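Lysozyme (Meretrix lusoria, PDB 4PJ2) hydrolyses the beta-1,4-glycosidic linkages of bacterial peptidoglycan and of chitin-type oligosaccharides, and lyses Gram-positive bacteria. Local coordinates at residues V6-E18 and Y108-Q122. Residues are numbered along the deposited sequence; the frame is centred on the assembly and turned at random. Where two conformers were deposited one is given.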
# COMPACT_ATOMS: atom_id res chain seq x y z
N VAL D 6 13.20 16.89 -5.99
CA VAL D 6 13.59 15.91 -7.00
C VAL D 6 14.11 16.65 -8.23
O VAL D 6 13.49 17.61 -8.67
CB VAL D 6 12.40 15.01 -7.40
CG1 VAL D 6 12.88 13.89 -8.33
CG2 VAL D 6 11.70 14.45 -6.15
N SER D 7 15.24 16.19 -8.79
CA SER D 7 15.84 16.82 -9.97
C SER D 7 14.99 16.56 -11.22
O SER D 7 14.26 15.57 -11.31
CB SER D 7 17.25 16.29 -10.22
OG SER D 7 17.21 15.00 -10.84
N GLN D 8 15.11 17.45 -12.19
CA GLN D 8 14.39 17.32 -13.45
C GLN D 8 14.76 16.06 -14.20
O GLN D 8 13.90 15.38 -14.74
CB GLN D 8 14.64 18.55 -14.33
CG GLN D 8 14.07 19.82 -13.75
CD GLN D 8 12.56 19.80 -13.69
OE1 GLN D 8 11.89 19.66 -14.71
NE2 GLN D 8 12.02 19.91 -12.48
N ARG D 9 16.05 15.70 -14.22
CA ARG D 9 16.45 14.49 -14.94
C ARG D 9 15.86 13.25 -14.25
O ARG D 9 15.43 12.30 -14.91
CB ARG D 9 17.97 14.38 -15.03
CG ARG D 9 18.58 15.41 -15.97
CD ARG D 9 20.10 15.36 -15.97
NE ARG D 9 20.67 16.61 -16.47
CZ ARG D 9 21.94 16.97 -16.35
NH1 ARG D 9 22.81 16.18 -15.73
NH2 ARG D 9 22.35 18.14 -16.84
N CYS D 10 15.82 13.27 -12.93
CA CYS D 10 15.27 12.14 -12.20
C CYS D 10 13.80 11.99 -12.51
O CYS D 10 13.33 10.88 -12.80
CB CYS D 10 15.45 12.35 -10.70
SG CYS D 10 14.69 11.05 -9.67
N LEU D 11 13.07 13.10 -12.49
CA LEU D 11 11.65 13.06 -12.83
C LEU D 11 11.43 12.54 -14.25
O LEU D 11 10.54 11.75 -14.48
CB LEU D 11 11.01 14.44 -12.67
CG LEU D 11 10.77 14.89 -11.21
CD1 LEU D 11 10.26 16.31 -11.17
CD2 LEU D 11 9.77 14.00 -10.50
N SER D 12 12.25 12.97 -15.20
CA SER D 12 12.15 12.48 -16.56
C SER D 12 12.34 10.96 -16.61
O SER D 12 11.59 10.25 -17.30
CB SER D 12 13.19 13.20 -17.43
OG SER D 12 13.20 12.71 -18.76
N CYS D 13 13.35 10.46 -15.91
CA CYS D 13 13.60 9.03 -15.90
C CYS D 13 12.46 8.26 -15.26
O CYS D 13 12.07 7.20 -15.77
CB CYS D 13 14.94 8.73 -15.21
SG CYS D 13 16.38 9.30 -16.16
N ILE D 14 11.90 8.77 -14.16
CA ILE D 14 10.76 8.11 -13.55
C ILE D 14 9.57 8.13 -14.51
O ILE D 14 8.86 7.14 -14.65
CB ILE D 14 10.36 8.76 -12.21
CG1 ILE D 14 11.51 8.58 -11.21
CG2 ILE D 14 9.05 8.15 -11.69
CD1 ILE D 14 11.36 9.38 -9.90
N CYS D 15 9.35 9.26 -15.16
CA CYS D 15 8.27 9.39 -16.13
C CYS D 15 8.45 8.35 -17.25
O CYS D 15 7.53 7.61 -17.56
CB CYS D 15 8.26 10.82 -16.67
SG CYS D 15 6.75 11.33 -17.50
N LYS D 16 9.65 8.25 -17.80
CA LYS D 16 9.91 7.26 -18.85
C LYS D 16 9.69 5.84 -18.36
O LYS D 16 9.10 5.01 -19.05
CB LYS D 16 11.33 7.43 -19.39
CG LYS D 16 11.51 8.69 -20.23
CD LYS D 16 12.93 8.88 -20.71
CE LYS D 16 13.07 10.18 -21.50
NZ LYS D 16 14.41 10.37 -22.13
N MET D 17 10.13 5.57 -17.14
CA MET D 17 9.95 4.25 -16.54
C MET D 17 8.48 3.88 -16.42
O MET D 17 8.10 2.74 -16.71
CB MET D 17 10.58 4.25 -15.14
CG MET D 17 10.58 2.91 -14.42
SD MET D 17 11.47 1.65 -15.41
CE MET D 17 11.47 0.32 -14.19
N GLU D 18 7.65 4.83 -15.99
CA GLU D 18 6.26 4.54 -15.62
C GLU D 18 5.36 4.42 -16.84
O GLU D 18 4.46 3.57 -16.86
CB GLU D 18 5.70 5.64 -14.70
CG GLU D 18 6.29 5.64 -13.30
CD GLU D 18 5.99 4.37 -12.53
OE1 GLU D 18 5.03 3.65 -12.88
OE2 GLU D 18 6.73 4.11 -11.55
N TYR D 108 13.28 -2.27 -9.91
CA TYR D 108 12.75 -1.05 -10.53
C TYR D 108 13.87 -0.03 -10.76
O TYR D 108 14.00 0.52 -11.85
CB TYR D 108 11.66 -0.43 -9.63
CG TYR D 108 11.05 0.85 -10.13
CD1 TYR D 108 11.61 2.09 -9.80
CD2 TYR D 108 9.88 0.85 -10.86
CE1 TYR D 108 11.04 3.26 -10.23
CE2 TYR D 108 9.30 2.02 -11.29
CZ TYR D 108 9.89 3.24 -10.96
OH TYR D 108 9.32 4.43 -11.34
N TRP D 109 14.67 0.22 -9.72
CA TRP D 109 15.78 1.16 -9.81
C TRP D 109 16.87 0.67 -10.78
O TRP D 109 17.40 1.45 -11.56
CB TRP D 109 16.38 1.40 -8.42
CG TRP D 109 17.66 2.19 -8.43
CD1 TRP D 109 18.85 1.79 -7.92
CD2 TRP D 109 17.86 3.51 -8.97
NE1 TRP D 109 19.79 2.78 -8.10
CE2 TRP D 109 19.21 3.84 -8.75
CE3 TRP D 109 17.03 4.44 -9.61
CZ2 TRP D 109 19.76 5.06 -9.14
CZ3 TRP D 109 17.58 5.65 -10.00
CH2 TRP D 109 18.93 5.95 -9.77
N ASN D 110 17.19 -0.63 -10.74
CA ASN D 110 18.18 -1.21 -11.63
C ASN D 110 17.73 -1.04 -13.07
O ASN D 110 18.54 -0.71 -13.95
CB ASN D 110 18.38 -2.69 -11.32
CG ASN D 110 19.22 -2.92 -10.07
OD1 ASN D 110 19.88 -2.00 -9.59
ND2 ASN D 110 19.21 -4.15 -9.56
N ARG D 111 16.46 -1.28 -13.32
CA ARG D 111 15.92 -1.19 -14.67
C ARG D 111 15.77 0.25 -15.13
O ARG D 111 16.07 0.56 -16.30
CB ARG D 111 14.61 -1.98 -14.80
CG ARG D 111 14.74 -3.49 -14.66
CD ARG D 111 13.50 -4.22 -15.18
NE ARG D 111 12.26 -3.59 -14.72
CZ ARG D 111 11.71 -3.79 -13.53
NH1 ARG D 111 12.27 -4.61 -12.65
NH2 ARG D 111 10.58 -3.17 -13.22
N LEU D 112 15.33 1.14 -14.24
CA LEU D 112 15.12 2.53 -14.63
C LEU D 112 16.42 3.12 -15.20
O LEU D 112 16.40 3.89 -16.15
CB LEU D 112 14.61 3.35 -13.44
CG LEU D 112 14.58 4.88 -13.58
CD1 LEU D 112 13.53 5.45 -12.62
CD2 LEU D 112 15.92 5.55 -13.26
N GLN D 113 17.55 2.72 -14.62
CA GLN D 113 18.87 3.20 -15.06
C GLN D 113 19.35 2.64 -16.38
O GLN D 113 20.37 3.13 -16.91
CB GLN D 113 19.93 2.86 -14.03
CG GLN D 113 19.77 3.56 -12.72
CD GLN D 113 20.79 3.07 -11.73
OE1 GLN D 113 21.89 3.61 -11.65
NE2 GLN D 113 20.46 2.02 -11.00
N LYS D 114 18.61 1.68 -16.95
CA LYS D 114 18.89 1.18 -18.29
C LYS D 114 18.22 2.05 -19.37
O LYS D 114 18.56 1.93 -20.55
CB LYS D 114 18.39 -0.26 -18.41
CG LYS D 114 18.91 -1.19 -17.33
CD LYS D 114 18.47 -2.59 -17.62
CE LYS D 114 18.25 -3.43 -16.40
NZ LYS D 114 18.34 -4.87 -16.76
N ILE D 115 17.28 2.90 -18.98
CA ILE D 115 16.65 3.79 -19.95
C ILE D 115 17.68 4.80 -20.49
O ILE D 115 18.45 5.37 -19.73
CB ILE D 115 15.49 4.55 -19.30
CG1 ILE D 115 14.44 3.55 -18.79
CG2 ILE D 115 14.89 5.57 -20.28
CD1 ILE D 115 13.27 4.18 -18.03
N SER D 116 17.70 5.00 -21.80
CA SER D 116 18.67 5.91 -22.40
C SER D 116 18.74 7.27 -21.70
O SER D 116 17.75 8.00 -21.62
CB SER D 116 18.37 6.07 -23.88
OG SER D 116 18.20 4.80 -24.48
N GLY D 117 19.92 7.60 -21.17
CA GLY D 117 20.18 8.88 -20.55
C GLY D 117 19.94 8.88 -19.05
O GLY D 117 20.08 9.93 -18.40
N CYS D 118 19.62 7.71 -18.48
CA CYS D 118 19.27 7.60 -17.06
C CYS D 118 20.29 6.83 -16.23
O CYS D 118 20.07 6.64 -15.04
CB CYS D 118 17.90 6.93 -16.89
SG CYS D 118 16.59 7.85 -17.56
N HIS D 119 21.39 6.35 -16.82
CA HIS D 119 22.35 5.63 -16.00
C HIS D 119 22.97 6.54 -14.93
O HIS D 119 23.46 7.62 -15.25
CB HIS D 119 23.46 5.00 -16.83
CG HIS D 119 24.44 4.23 -16.01
ND1 HIS D 119 24.15 3.00 -15.45
CD2 HIS D 119 25.70 4.53 -15.60
CE1 HIS D 119 25.19 2.57 -14.76
NE2 HIS D 119 26.14 3.48 -14.83
N GLY D 120 22.93 6.09 -13.68
CA GLY D 120 23.49 6.85 -12.57
C GLY D 120 22.85 8.22 -12.40
O GLY D 120 23.47 9.14 -11.86
N VAL D 121 21.62 8.37 -12.86
CA VAL D 121 20.90 9.63 -12.72
C VAL D 121 20.75 10.02 -11.25
O VAL D 121 20.43 9.18 -10.40
CB VAL D 121 19.51 9.56 -13.41
CG1 VAL D 121 18.62 8.48 -12.77
CG2 VAL D 121 18.83 10.91 -13.37
N GLN D 122 20.96 11.31 -10.96
CA GLN D 122 20.86 11.85 -9.60
C GLN D 122 19.61 12.71 -9.47
O GLN D 122 19.25 13.47 -10.36
CB GLN D 122 22.09 12.71 -9.31
CG GLN D 122 23.41 11.98 -9.50
CD GLN D 122 23.60 10.88 -8.49
OE1 GLN D 122 23.70 11.13 -7.29
NE2 GLN D 122 23.61 9.64 -8.96
OXT GLN D 122 18.91 12.66 -8.46
O HOH W 1 16.84 14.16 -7.54
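The phenol of Tyr108 donates a short hydrogen bond to Glu18, OH to OE2 2.6 Å, reaching the carboxylate oxygen on its anti side and 29° out of the carboxylate plane. Met17 lies over a face of the same ring: its CE sits 4.2 Å from the ring centroid in a CH-pi contact, and SD, farther off above that face, makes this a Met-aromatic pair. With CG anti to the backbone N (chi1 -175°), Met17 CG packs on Tyr108 CE2; the bend at chi2 (58°) then carries SD toward Leu112 CA. CE, still over the ring face, also touches Arg111 NH2 and CB. Ile115 crosses Met17 at about a right angle, its CD1 3.5 Å from Met17 N. Leu112 spreads its two methyls along the helix, CD1 against Ile14 and CD2 against Cys13 CB.

One turn back along helix 8-18, the disulfide Cys13-Cys118 (SG to SG 2.0 Å) ties the C-terminal loop down, and Val121 CG2 rests 4.0 Å from Cys13 SG. At the helix start, the N-cap Ser7 works in two directions: OG accepts from Cys10 N and donates to the terminal carboxylate, 2.6 Å from Gln122 O, in the carbonyl plane on a lone pair. Water 1 bridges Ser7 N and Gln122 OXT.

Farther out, Glu18 touches the substrate-binding His93, and its OE2 also hydrogen-bonds Ser86 of the Putative exported protein chain. As Glu18 is the predicted proton donor, Tyr108 probably helps orient its carboxylate from the second shell, here alongside that Ser86; at the other end, the helix dipole probably stabilises the negative C-terminus.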